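Local coordinates for protein GNA33 (Neisseria gonorrhoeae FA 1090, PDB 2G5D) that probably cleaves the glycosidic bond between N-acetylmuramic acid and N-acetylglucosamine in peptidoglycan as a lytic transglycosylase, leaving a 1,6-anhydro ring on the muramic acid residue, at residues T33-G38 with T104-A109; A40-V45 with V408-P413; R97-Y102 with L369-D374; A351-A356 with V383-F388. All coordinates share one frame; numbering follows the deposited sequence.

Contact 1: residues T33-G38 with T104-A109; sequences TTVAGG and TPWQVA
The six-membered ring of W106 reaches T33 and V35. Its outer corner, CZ3 and CH2, does the touching. W106 has CG anti to its own carbonyl carbon (chi1 -64°), and the indole extends from its strand until W106 CZ3 stands 3.5 Å from the carbonyl oxygen of T33. That oxygen lies oblique to the ring. The backbone carbon of T34 comes at the ring edge, near its plane, with T34 C 4.4 Å from W106 CZ3.

T33 adds its methyl. T33 CG2 is anti to the backbone N, and this turns it to the indole, 3.7 Å from W106 CH2. The hydroxyl OG1 of T33 is bonded instead to the carbonyl of P30. V35 uses one branch: V35 CG2 lies 4.1 Å from W106 CZ3, again oblique to the ring.

The two segments are not paired directly. Strand 34-37 and strand 103-110 each pair antiparallel with strand 40-44, which runs between them. The contact thus joins second-neighbour strands of a sheet in this beta-barrel protein, and W106 crosses the width of the middle strand. Its indole also packs on Y42 and V44 of that strand, and on D29 and P418 from loops.

W106 is buried, while T33 and V35 remain partly exposed.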
loop_
_atom_site.group_PDB
_atom_site.type_symbol
_atom_site.label_atom_id
_atom_site.label_comp_id
_atom_site.label_asym_id
_atom_site.label_seq_id
_atom_site.Cartn_x
_atom_site.Cartn_y
_atom_site.Cartn_z
ATOM N N THR A 33 20.704 -9.569 -22.333
ATOM C CA THR A 33 20.553 -10.764 -21.465
ATOM C C THR A 33 19.093 -10.929 -21.053
ATOM O O THR A 33 18.423 -9.956 -20.734
ATOM C CB THR A 33 21.475 -10.711 -20.200
ATOM O OG1 THR A 33 22.847 -10.717 -20.610
ATOM C CG2 THR A 33 21.252 -11.914 -19.275
ATOM N N THR A 34 18.599 -12.164 -21.089
ATOM C CA THR A 34 17.195 -12.413 -20.809
ATOM C C THR A 34 17.010 -13.422 -19.673
ATOM O O THR A 34 17.846 -14.305 -19.465
ATOM C CB THR A 34 16.423 -12.879 -22.077
ATOM O OG1 THR A 34 17.220 -13.819 -22.789
ATOM C CG2 THR A 34 16.135 -11.722 -23.015
ATOM N N VAL A 35 15.917 -13.252 -18.931
ATOM C CA VAL A 35 15.441 -14.198 -17.917
ATOM C C VAL A 35 13.947 -14.289 -18.184
ATOM O O VAL A 35 13.317 -13.299 -18.556
ATOM C CB VAL A 35 15.686 -13.672 -16.448
ATOM C CG1 VAL A 35 14.856 -14.445 -15.440
ATOM C CG2 VAL A 35 17.148 -13.770 -16.062
ATOM N N ALA A 36 13.378 -15.475 -18.033
ATOM C CA ALA A 36 11.961 -15.663 -18.305
ATOM C C ALA A 36 11.337 -16.515 -17.229
ATOM O O ALA A 36 11.991 -17.384 -16.662
ATOM C CB ALA A 36 11.753 -16.313 -19.667
ATOM N N GLY A 37 10.057 -16.287 -16.986
ATOM C CA GLY A 37 9.306 -17.079 -16.030
ATOM C C GLY A 37 7.965 -16.405 -15.873
ATOM O O GLY A 37 7.879 -15.169 -15.898
ATOM N N GLY A 38 6.918 -17.215 -15.771
ATOM C CA GLY A 38 5.568 -16.738 -15.479
ATOM C C GLY A 38 4.890 -15.968 -16.593
ATOM O O GLY A 38 3.986 -15.173 -16.315
ATOM N N THR A 104 21.966 -2.589 -12.960
ATOM C CA THR A 104 21.674 -2.905 -14.354
ATOM C C THR A 104 20.166 -2.836 -14.569
ATOM O O THR A 104 19.398 -3.385 -13.759
ATOM C CB THR A 104 22.218 -4.325 -14.713
ATOM O OG1 THR A 104 23.640 -4.315 -14.615
ATOM C CG2 THR A 104 21.787 -4.764 -16.129
ATOM N N PRO A 105 19.718 -2.149 -15.653
ATOM C CA PRO A 105 18.290 -2.110 -15.947
ATOM C C PRO A 105 17.786 -3.349 -16.723
ATOM O O PRO A 105 18.384 -3.770 -17.719
ATOM C CB PRO A 105 18.129 -0.830 -16.803
ATOM C CG PRO A 105 19.498 -0.222 -16.918
ATOM C CD PRO A 105 20.474 -1.335 -16.622
ATOM N N TRP A 106 16.690 -3.913 -16.242
ATOM C CA TRP A 106 16.014 -5.043 -16.897
ATOM C C TRP A 106 14.649 -4.581 -17.342
ATOM O O TRP A 106 13.756 -4.387 -16.507
ATOM C CB TRP A 106 15.842 -6.237 -15.954
ATOM C CG TRP A 106 17.140 -6.830 -15.500
ATOM C CD1 TRP A 106 17.963 -6.336 -14.517
ATOM C CD2 TRP A 106 17.775 -8.010 -16.006
ATOM N NE1 TRP A 106 19.054 -7.155 -14.367
ATOM C CE2 TRP A 106 18.966 -8.194 -15.259
ATOM C CE3 TRP A 106 17.435 -8.964 -16.994
ATOM C CZ2 TRP A 106 19.830 -9.280 -15.477
ATOM C CZ3 TRP A 106 18.302 -10.050 -17.215
ATOM C CH2 TRP A 106 19.486 -10.190 -16.462
ATOM N N GLN A 107 14.496 -4.405 -18.658
ATOM C CA GLN A 107 13.190 -4.079 -19.245
ATOM C C GLN A 107 12.223 -5.262 -19.068
ATOM O O GLN A 107 12.598 -6.419 -19.284
ATOM C CB GLN A 107 13.343 -3.727 -20.715
ATOM C CG GLN A 107 12.029 -3.314 -21.326
ATOM C CD GLN A 107 12.182 -2.708 -22.704
ATOM O OE1 GLN A 107 12.887 -3.252 -23.555
ATOM N NE2 GLN A 107 11.496 -1.583 -22.939
ATOM N N VAL A 108 10.992 -4.959 -18.671
ATOM C CA VAL A 108 10.022 -5.980 -18.258
ATOM C C VAL A 108 8.924 -6.156 -19.312
ATOM O O VAL A 108 8.267 -5.178 -19.709
ATOM C CB VAL A 108 9.406 -5.665 -16.853
ATOM C CG1 VAL A 108 8.429 -6.788 -16.420
ATOM C CG2 VAL A 108 10.508 -5.480 -15.784
ATOM N N ALA A 109 8.772 -7.388 -19.801
ATOM C CA ALA A 109 7.601 -7.743 -20.606
ATOM C C ALA A 109 6.743 -8.750 -19.861
ATOM O O ALA A 109 7.246 -9.731 -19.325
ATOM C CB ALA A 109 8.000 -8.274 -21.991
#

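Contact 2: residues A40-V45 with V408-P413; sequences AVYTVV and VWQLLP
Q410 has CG anti to its backbone N (chi1 -180°) and stays extended through chi2, which carries its amide out to the ring of Y42. Y42 turns CG anti to its carbonyl carbon (chi1 -51°), and the ring side carrying CD2 and CE2 meets the amide. The two strands are second neighbours in the sheet of this beta-barrel protein. Strand 103-110 lies between strands 40-44 and 403-413 and pairs antiparallel with both.

The amide nitrogen does the touching. Q410 NE2 is 3.7 Å from Y42 CE2 and 3.9 Å from Y42 CD2. It comes in obliquely, with the ring and amide planes 42° apart. The polar ends of both side chains are fixed elsewhere. Q410 OE1 accepts a hydrogen bond from the backbone N of T348, and Y42 OH is bonded to the carbonyl oxygen of Y346. One loop therefore holds both groups and limits how each can turn. Both residues are buried.

The second touch lies at V45, just past the end of its strand. V45 and W409 cross at about a right angle. The CD1-NE1 edge of the five-membered ring is turned to the valine. A356 packs on the six-membered ring, and Q107 also touches the indole. V45 itself is partly exposed. One of its methyls meets the indole at the edge, near the ring plane, with V45 CG2 3.6 Å from W409 CD1 and 3.8 Å from W409 NE1.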
loop_
_atom_site.group_PDB
_atom_site.type_symbol
_atom_site.label_atom_id
_atom_site.label_comp_id
_atom_site.label_asym_id
_atom_site.label_seq_id
_atom_site.Cartn_x
_atom_site.Cartn_y
_atom_site.Cartn_z
ATOM N N ALA A 40 6.539 -13.776 -18.120
ATOM C CA ALA A 40 7.369 -12.580 -18.121
ATOM C C ALA A 40 8.762 -12.807 -18.706
ATOM O O ALA A 40 9.356 -13.895 -18.581
ATOM C CB ALA A 40 7.457 -11.945 -16.710
ATOM N N VAL A 41 9.266 -11.768 -19.367
ATOM C CA VAL A 41 10.627 -11.777 -19.924
ATOM C C VAL A 41 11.367 -10.490 -19.520
ATOM O O VAL A 41 10.884 -9.382 -19.718
ATOM C CB VAL A 41 10.628 -12.029 -21.481
ATOM C CG1 VAL A 41 12.035 -11.972 -22.058
ATOM C CG2 VAL A 41 10.011 -13.377 -21.818
ATOM N N TYR A 42 12.535 -10.651 -18.908
ATOM C CA TYR A 42 13.341 -9.505 -18.482
ATOM C C TYR A 42 14.579 -9.391 -19.367
ATOM O O TYR A 42 15.282 -10.371 -19.552
ATOM C CB TYR A 42 13.789 -9.690 -17.041
ATOM C CG TYR A 42 12.706 -10.042 -16.038
ATOM C CD1 TYR A 42 12.364 -11.363 -15.815
ATOM C CD2 TYR A 42 12.075 -9.050 -15.264
ATOM C CE1 TYR A 42 11.397 -11.725 -14.895
ATOM C CE2 TYR A 42 11.093 -9.406 -14.307
ATOM C CZ TYR A 42 10.774 -10.762 -14.132
ATOM O OH TYR A 42 9.831 -11.195 -13.233
ATOM N N THR A 43 14.843 -8.200 -19.900
ATOM C CA THR A 43 15.940 -7.987 -20.842
ATOM C C THR A 43 16.815 -6.845 -20.373
ATOM O O THR A 43 16.317 -5.739 -20.134
ATOM C CB THR A 43 15.411 -7.692 -22.291
ATOM O OG1 THR A 43 14.517 -8.732 -22.682
ATOM C CG2 THR A 43 16.534 -7.617 -23.331
ATOM N N VAL A 44 18.120 -7.110 -20.264
ATOM C CA VAL A 44 19.082 -6.063 -19.935
ATOM C C VAL A 44 19.195 -5.073 -21.093
ATOM O O VAL A 44 19.437 -5.458 -22.222
ATOM C CB VAL A 44 20.503 -6.629 -19.659
ATOM C CG1 VAL A 44 21.542 -5.477 -19.639
ATOM C CG2 VAL A 44 20.526 -7.389 -18.367
ATOM N N VAL A 45 19.027 -3.787 -20.790
ATOM C CA VAL A 45 19.188 -2.723 -21.775
ATOM C C VAL A 45 20.106 -1.673 -21.150
ATOM O O VAL A 45 20.304 -1.699 -19.943
ATOM C CB VAL A 45 17.813 -2.072 -22.165
ATOM C CG1 VAL A 45 16.939 -3.053 -22.913
ATOM C CG2 VAL A 45 17.054 -1.503 -20.906
ATOM N N VAL A 408 7.897 -0.442 -17.762
ATOM C CA VAL A 408 8.714 -0.519 -16.565
ATOM C C VAL A 408 10.069 -1.165 -16.788
ATOM O O VAL A 408 10.225 -2.067 -17.612
ATOM C CB VAL A 408 7.947 -1.144 -15.344
ATOM C CG1 VAL A 408 6.560 -0.478 -15.154
ATOM C CG2 VAL A 408 7.836 -2.634 -15.441
ATOM N N TRP A 409 11.054 -0.698 -16.037
ATOM C CA TRP A 409 12.370 -1.306 -16.076
ATOM C C TRP A 409 12.720 -1.519 -14.647
ATOM O O TRP A 409 12.583 -0.610 -13.828
ATOM C CB TRP A 409 13.425 -0.376 -16.685
ATOM C CG TRP A 409 13.262 -0.050 -18.155
ATOM C CD1 TRP A 409 14.024 -0.510 -19.165
ATOM C CD2 TRP A 409 12.330 0.874 -18.731
ATOM N NE1 TRP A 409 13.629 0.055 -20.370
ATOM C CE2 TRP A 409 12.578 0.901 -20.133
ATOM C CE3 TRP A 409 11.313 1.678 -18.208
ATOM C CZ2 TRP A 409 11.823 1.695 -21.032
ATOM C CZ3 TRP A 409 10.545 2.462 -19.099
ATOM C CH2 TRP A 409 10.808 2.464 -20.494
ATOM N N GLN A 410 13.190 -2.714 -14.333
ATOM C CA GLN A 410 13.624 -3.014 -12.975
ATOM C C GLN A 410 15.159 -2.912 -12.893
ATOM O O GLN A 410 15.846 -3.523 -13.713
ATOM C CB GLN A 410 13.155 -4.441 -12.644
ATOM C CG GLN A 410 13.520 -4.910 -11.252
ATOM C CD GLN A 410 12.911 -6.258 -10.888
ATOM O OE1 GLN A 410 12.698 -6.527 -9.718
ATOM N NE2 GLN A 410 12.655 -7.121 -11.886
ATOM N N LEU A 411 15.685 -2.137 -11.921
ATOM C CA LEU A 411 17.153 -1.998 -11.683
ATOM C C LEU A 411 17.568 -2.883 -10.511
ATOM O O LEU A 411 16.950 -2.859 -9.458
ATOM C CB LEU A 411 17.582 -0.514 -11.469
ATOM C CG LEU A 411 17.667 0.386 -12.730
ATOM C CD1 LEU A 411 16.317 0.496 -13.398
ATOM C CD2 LEU A 411 18.205 1.807 -12.419
ATOM N N LEU A 412 18.583 -3.707 -10.729
ATOM C CA LEU A 412 19.046 -4.647 -9.715
ATOM C C LEU A 412 20.554 -4.515 -9.627
ATOM O O LEU A 412 21.216 -4.232 -10.654
ATOM C CB LEU A 412 18.673 -6.104 -10.112
ATOM C CG LEU A 412 17.178 -6.425 -10.134
ATOM C CD1 LEU A 412 16.922 -7.775 -10.824
ATOM C CD2 LEU A 412 16.579 -6.384 -8.706
ATOM N N PRO A 413 21.111 -4.725 -8.417
ATOM C CA PRO A 413 22.578 -4.699 -8.265
ATOM C C PRO A 413 23.254 -5.556 -9.343
ATOM O O PRO A 413 22.834 -6.707 -9.558
ATOM C CB PRO A 413 22.784 -5.294 -6.873
ATOM C CG PRO A 413 21.522 -4.926 -6.142
ATOM C CD PRO A 413 20.429 -5.036 -7.144
#

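Contact 3: residues R97-Y102 with L369-D374; sequences RFFERY and LIMAQD
F99 reaches from its helix to L369 and M371 on the strand. The tight part is a leucine methyl seated over the ring face. L369 CD2 lies 3.8 Å from the centroid of the F99 ring, 10° off the ring normal. This is a CH-pi contact. The methyl is nearly equidistant from several ring atoms, with L369 CD2 at 3.9 Å from both F99 CG and F99 CD1. CB of L369 points toward the helix. With CG anti to the backbone N (chi1 -175°), the branch can lay CD2 on the ring. The opposite face of F99 is covered by F98, whose CD2 stands 3.9 Å above the plane, over the centre of the F99 ring. The ring is thus sandwiched between the L369 methyl and the ring of F98, the residue just before it.

The contact joins helix 92-102 to strand 365-375, which lies in the part of the chain matching the 3D domain, a member of the double-psi beta-barrel clan. Between these two segments, F99 is the helix residue that meets the strand. F58 of helix 58-72 also touches F99.

M371 makes the looser touch. Its chain bends at chi2 and chi3, which brings M371 CE back toward the ring, 4.2 Å from F99 CZ. It arrives obliquely. The sulfur side of M371 lies against P352, and S64 and F65 pack on it from helix 58-72.

The solvent side belongs to the far flank of the helix. R97 and R101 are exposed there, well away from the strand, while E100 is partly exposed and binds the indole NE1 of W53 through OE1.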
loop_
_atom_site.group_PDB
_atom_site.type_symbol
_atom_site.label_atom_id
_atom_site.label_comp_id
_atom_site.label_asym_id
_atom_site.label_seq_id
_atom_site.Cartn_x
_atom_site.Cartn_y
_atom_site.Cartn_z
ATOM N N ARG A 97 25.226 8.711 -10.992
ATOM C CA ARG A 97 26.399 7.845 -11.162
ATOM C C ARG A 97 26.365 6.579 -10.343
ATOM O O ARG A 97 26.800 5.545 -10.827
ATOM C CB ARG A 97 27.693 8.621 -10.976
ATOM C CG ARG A 97 27.967 9.380 -12.210
ATOM C CD ARG A 97 28.341 10.823 -11.956
ATOM N NE ARG A 97 29.782 10.989 -11.858
ATOM C CZ ARG A 97 30.570 11.271 -12.891
ATOM N NH1 ARG A 97 31.876 11.425 -12.695
ATOM N NH2 ARG A 97 30.049 11.415 -14.109
ATOM N N PHE A 98 25.826 6.682 -9.123
ATOM C CA PHE A 98 25.487 5.544 -8.258
ATOM C C PHE A 98 24.528 4.521 -8.924
ATOM O O PHE A 98 24.774 3.315 -8.867
ATOM C CB PHE A 98 24.884 6.066 -6.950
ATOM C CG PHE A 98 24.292 4.998 -6.063
ATOM C CD1 PHE A 98 25.115 4.071 -5.413
ATOM C CD2 PHE A 98 22.911 4.937 -5.851
ATOM C CE1 PHE A 98 24.567 3.089 -4.602
ATOM C CE2 PHE A 98 22.355 3.962 -5.028
ATOM C CZ PHE A 98 23.177 3.044 -4.406
ATOM N N PHE A 99 23.443 5.010 -9.532
ATOM C CA PHE A 99 22.464 4.120 -10.156
ATOM C C PHE A 99 23.036 3.524 -11.453
ATOM O O PHE A 99 22.707 2.410 -11.812
ATOM C CB PHE A 99 21.080 4.804 -10.381
ATOM C CG PHE A 99 20.321 5.103 -9.103
ATOM C CD1 PHE A 99 20.085 6.423 -8.692
ATOM C CD2 PHE A 99 19.863 4.053 -8.276
ATOM C CE1 PHE A 99 19.382 6.704 -7.477
ATOM C CE2 PHE A 99 19.172 4.328 -7.067
ATOM C CZ PHE A 99 18.924 5.648 -6.678
ATOM N N GLU A 100 23.871 4.280 -12.156
ATOM C CA GLU A 100 24.550 3.800 -13.375
ATOM C C GLU A 100 25.654 2.777 -13.147
ATOM O O GLU A 100 25.804 1.815 -13.929
ATOM C CB GLU A 100 25.112 4.973 -14.164
ATOM C CG GLU A 100 24.009 5.781 -14.823
ATOM C CD GLU A 100 24.536 6.982 -15.562
ATOM O OE1 GLU A 100 23.764 7.557 -16.345
ATOM O OE2 GLU A 100 25.704 7.356 -15.353
ATOM N N ARG A 101 26.401 2.992 -12.067
ATOM C CA ARG A 101 27.599 2.252 -11.761
ATOM C C ARG A 101 27.329 0.951 -11.027
ATOM O O ARG A 101 28.087 0.013 -11.179
ATOM C CB ARG A 101 28.575 3.122 -10.958
ATOM C CG ARG A 101 29.432 4.005 -11.873
ATOM C CD ARG A 101 30.066 5.165 -11.169
ATOM N NE ARG A 101 30.669 6.083 -12.142
ATOM C CZ ARG A 101 31.733 6.843 -11.910
ATOM N NH1 ARG A 101 32.340 6.814 -10.718
ATOM N NH2 ARG A 101 32.197 7.642 -12.878
ATOM N N TYR A 102 26.234 0.897 -10.274
ATOM C CA TYR A 102 25.964 -0.227 -9.365
ATOM C C TYR A 102 24.775 -1.121 -9.753
ATOM O O TYR A 102 24.642 -2.247 -9.255
ATOM C CB TYR A 102 25.829 0.293 -7.921
ATOM C CG TYR A 102 27.151 0.691 -7.263
ATOM C CD1 TYR A 102 27.660 1.976 -7.384
ATOM C CD2 TYR A 102 27.885 -0.248 -6.513
ATOM C CE1 TYR A 102 28.881 2.330 -6.769
ATOM C CE2 TYR A 102 29.093 0.088 -5.905
ATOM C CZ TYR A 102 29.589 1.381 -6.032
ATOM O OH TYR A 102 30.789 1.711 -5.419
ATOM N N LEU A 369 12.378 7.494 -11.860
ATOM C CA LEU A 369 12.982 6.385 -11.116
ATOM C C LEU A 369 12.410 6.349 -9.713
ATOM O O LEU A 369 12.845 7.110 -8.832
ATOM C CB LEU A 369 14.514 6.474 -11.057
ATOM C CG LEU A 369 15.175 5.255 -10.396
ATOM C CD1 LEU A 369 14.852 3.997 -11.192
ATOM C CD2 LEU A 369 16.678 5.485 -10.328
ATOM N N ILE A 370 11.445 5.444 -9.510
ATOM C CA ILE A 370 10.837 5.190 -8.188
ATOM C C ILE A 370 11.430 3.953 -7.529
ATOM O O ILE A 370 12.222 3.278 -8.128
ATOM C CB ILE A 370 9.296 5.091 -8.298
ATOM C CG1 ILE A 370 8.863 3.791 -8.986
ATOM C CG2 ILE A 370 8.749 6.368 -9.035
ATOM C CD1 ILE A 370 7.449 3.354 -8.716
ATOM N N MET A 371 11.060 3.699 -6.277
ATOM C CA MET A 371 11.423 2.479 -5.571
ATOM C C MET A 371 10.188 1.614 -5.350
ATOM O O MET A 371 9.145 2.095 -4.915
ATOM C CB MET A 371 12.128 2.807 -4.250
ATOM C CG MET A 371 13.324 3.776 -4.412
ATOM S SD MET A 371 14.723 3.081 -5.322
ATOM C CE MET A 371 14.941 4.424 -6.487
ATOM N N ALA A 372 10.326 0.333 -5.688
ATOM C CA ALA A 372 9.269 -0.661 -5.562
ATOM C C ALA A 372 9.312 -1.247 -4.154
ATOM O O ALA A 372 10.006 -2.247 -3.886
ATOM C CB ALA A 372 9.464 -1.736 -6.599
ATOM N N GLN A 373 8.595 -0.600 -3.246
ATOM C CA GLN A 373 8.750 -0.856 -1.817
ATOM C C GLN A 373 7.444 -1.306 -1.160
ATOM O O GLN A 373 7.365 -1.475 0.066
ATOM C CB GLN A 373 9.274 0.403 -1.146
ATOM C CG GLN A 373 10.697 0.782 -1.528
ATOM C CD GLN A 373 11.098 2.122 -0.944
ATOM O OE1 GLN A 373 10.241 2.898 -0.546
ATOM N NE2 GLN A 373 12.402 2.400 -0.897
ATOM N N ASP A 374 6.418 -1.518 -1.983
ATOM C CA ASP A 374 5.101 -1.868 -1.490
ATOM C C ASP A 374 4.403 -2.837 -2.446
ATOM O O ASP A 374 4.837 -3.015 -3.593
ATOM C CB ASP A 374 4.287 -0.592 -1.301
ATOM C CG ASP A 374 3.149 -0.743 -0.271
ATOM O OD1 ASP A 374 2.284 0.146 -0.254
ATOM O OD2 ASP A 374 3.108 -1.733 0.506
#

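Contact 4: residues A351-A356 with V383-F388; sequences APLFVA and VRVDYF
L353 is the first residue of 351-356 to meet the other segment, through its CD1 on CG2 of V385. L353 has CG anti to its backbone N (chi1 -151°), and its second torsion, chi2 -100°, then swings one branch onto the valine. L353 CD1 stands 3.7 Å from V385 CG2. This is the closer of the two touches.

V355, two residues on, points from the same side of the strand to the same partner. V355 CG2 lies 4.1 Å from V385 CG2. One methyl of V385 therefore meets both residues. V385 places this CG2 anti to its own carbonyl carbon (chi1 -178°). L353 and V355 each lie alongside V385, pointing the opposite way to it. The backbones stay well apart: the nearest pair, V355 CA and V385 CA, is separated by 8.2 Å.

The contact is buried and wholly apolar. V118 of strand 116-129 also touches V355, and V408 of strand 403-413 touches V385. The polar groups of 383-388 find partners elsewhere: R384 and D386 both bond to T119, and Y387 OH to R368.

Strands 352-358 and 384-391 are not paired with each other. Their side chains meet instead across the interior, as expected of opposing strands in a closed barrel. This fits the double-psi beta-barrel clan to which the 3D domain belongs.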
loop_
_atom_site.group_PDB
_atom_site.type_symbol
_atom_site.label_atom_id
_atom_site.label_comp_id
_atom_site.label_asym_id
_atom_site.label_seq_id
_atom_site.Cartn_x
_atom_site.Cartn_y
_atom_site.Cartn_z
ATOM N N ALA A 351 13.469 -2.832 -5.112
ATOM C CA ALA A 351 14.255 -2.509 -6.277
ATOM C C ALA A 351 13.923 -1.133 -6.817
ATOM O O ALA A 351 12.770 -0.733 -6.831
ATOM C CB ALA A 351 14.067 -3.550 -7.378
ATOM N N PRO A 352 14.951 -0.396 -7.256
ATOM C CA PRO A 352 14.651 0.783 -8.088
ATOM C C PRO A 352 13.849 0.383 -9.344
ATOM O O PRO A 352 14.110 -0.654 -9.968
ATOM C CB PRO A 352 16.050 1.330 -8.426
ATOM C CG PRO A 352 16.931 0.832 -7.270
ATOM C CD PRO A 352 16.398 -0.546 -6.976
ATOM N N LEU A 353 12.857 1.196 -9.713
ATOM C CA LEU A 353 11.957 0.818 -10.791
ATOM C C LEU A 353 11.687 2.068 -11.611
ATOM O O LEU A 353 11.126 3.033 -11.111
ATOM C CB LEU A 353 10.670 0.246 -10.180
ATOM C CG LEU A 353 9.687 -0.807 -10.758
ATOM C CD1 LEU A 353 8.474 -0.130 -11.348
ATOM C CD2 LEU A 353 10.260 -1.843 -11.731
ATOM N N PHE A 354 12.130 2.059 -12.862
ATOM C CA PHE A 354 11.821 3.159 -13.757
ATOM C C PHE A 354 10.467 2.970 -14.426
ATOM O O PHE A 354 10.206 1.919 -15.026
ATOM C CB PHE A 354 12.910 3.320 -14.802
ATOM C CG PHE A 354 12.909 4.653 -15.447
ATOM C CD1 PHE A 354 13.749 5.670 -14.966
ATOM C CD2 PHE A 354 12.064 4.915 -16.525
ATOM C CE1 PHE A 354 13.743 6.950 -15.561
ATOM C CE2 PHE A 354 12.059 6.175 -17.129
ATOM C CZ PHE A 354 12.898 7.194 -16.637
ATOM N N VAL A 355 9.616 3.998 -14.321
ATOM C CA VAL A 355 8.268 3.989 -14.869
ATOM C C VAL A 355 8.144 5.119 -15.869
ATOM O O VAL A 355 8.339 6.285 -15.539
ATOM C CB VAL A 355 7.156 4.105 -13.759
ATOM C CG1 VAL A 355 5.728 4.043 -14.373
ATOM C CG2 VAL A 355 7.303 3.015 -12.763
ATOM N N ALA A 356 7.881 4.718 -17.113
ATOM C CA ALA A 356 7.523 5.585 -18.206
ATOM C C ALA A 356 6.003 5.547 -18.394
ATOM O O ALA A 356 5.434 4.539 -18.822
ATOM C CB ALA A 356 8.232 5.113 -19.491
ATOM N N VAL A 383 4.135 -6.019 -15.586
ATOM C CA VAL A 383 4.126 -4.570 -15.777
ATOM C C VAL A 383 2.857 -3.984 -15.140
ATOM O O VAL A 383 1.809 -3.869 -15.779
ATOM C CB VAL A 383 4.243 -4.139 -17.288
ATOM C CG1 VAL A 383 4.520 -2.648 -17.395
ATOM C CG2 VAL A 383 5.330 -4.947 -18.047
ATOM N N ARG A 384 2.966 -3.623 -13.864
ATOM C CA ARG A 384 1.817 -3.176 -13.069
ATOM C C ARG A 384 2.302 -2.377 -11.855
ATOM O O ARG A 384 2.922 -2.934 -10.954
ATOM C CB ARG A 384 0.953 -4.386 -12.653
ATOM C CG ARG A 384 -0.391 -4.066 -11.959
ATOM C CD ARG A 384 -1.391 -3.355 -12.877
ATOM N NE ARG A 384 -2.556 -2.983 -12.091
ATOM C CZ ARG A 384 -2.717 -1.804 -11.504
ATOM N NH1 ARG A 384 -1.808 -0.836 -11.660
ATOM N NH2 ARG A 384 -3.805 -1.588 -10.785
ATOM N N VAL A 385 2.010 -1.074 -11.838
ATOM C CA VAL A 385 2.476 -0.188 -10.749
ATOM C C VAL A 385 1.374 0.667 -10.095
ATOM O O VAL A 385 0.638 1.395 -10.766
ATOM C CB VAL A 385 3.651 0.762 -11.223
ATOM C CG1 VAL A 385 4.162 1.648 -10.037
ATOM C CG2 VAL A 385 4.810 -0.062 -11.825
ATOM N N ASP A 386 1.271 0.589 -8.767
ATOM C CA ASP A 386 0.440 1.550 -8.055
ATOM C C ASP A 386 1.387 2.650 -7.582
ATOM O O ASP A 386 2.267 2.437 -6.736
ATOM C CB ASP A 386 -0.299 0.907 -6.883
ATOM C CG ASP A 386 -1.678 1.527 -6.628
ATOM O OD1 ASP A 386 -2.238 2.219 -7.505
ATOM O OD2 ASP A 386 -2.212 1.298 -5.530
ATOM N N TYR A 387 1.213 3.820 -8.162
ATOM C CA TYR A 387 2.139 4.916 -8.011
ATOM C C TYR A 387 1.769 5.694 -6.749
ATOM O O TYR A 387 0.649 6.185 -6.642
ATOM C CB TYR A 387 2.056 5.786 -9.281
ATOM C CG TYR A 387 3.068 6.886 -9.330
ATOM C CD1 TYR A 387 4.306 6.690 -9.921
ATOM C CD2 TYR A 387 2.795 8.126 -8.776
ATOM C CE1 TYR A 387 5.263 7.711 -9.945
ATOM C CE2 TYR A 387 3.740 9.149 -8.798
ATOM C CZ TYR A 387 4.965 8.932 -9.377
ATOM O OH TYR A 387 5.878 9.946 -9.419
ATOM N N PHE A 388 2.678 5.756 -5.765
ATOM C CA PHE A 388 2.358 6.430 -4.516
ATOM C C PHE A 388 2.561 7.941 -4.637
ATOM O O PHE A 388 3.673 8.420 -4.847
ATOM C CB PHE A 388 3.125 5.846 -3.307
ATOM C CG PHE A 388 2.784 6.523 -2.005
ATOM C CD1 PHE A 388 1.487 6.458 -1.489
ATOM C CD2 PHE A 388 3.740 7.258 -1.319
ATOM C CE1 PHE A 388 1.152 7.104 -0.326
ATOM C CE2 PHE A 388 3.414 7.896 -0.146
ATOM C CZ PHE A 388 2.118 7.813 0.359
#

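From the N terminus, strands 34-37 and 40-44 come first. Contact 1 closes on strand 103-110 after a mainly helical excursion. Contact 2 opens within that loop and closes only at strand 403-413, near the C terminus, so contacts 1 and 2 cross. Contact 3 starts on helix 92-102, directly before strand 103-110, and ends on strand 365-375. It crosses contacts 1 and 4 and lies within the span of contact 2. Contact 4 is a short closure, also within that span. Backbone bonds join W106 with Q410, W409 with F354, and I370 with L353, linking the N-terminal strands to the 3D barrel. The helix is joined by the side-chain packing of contact 3.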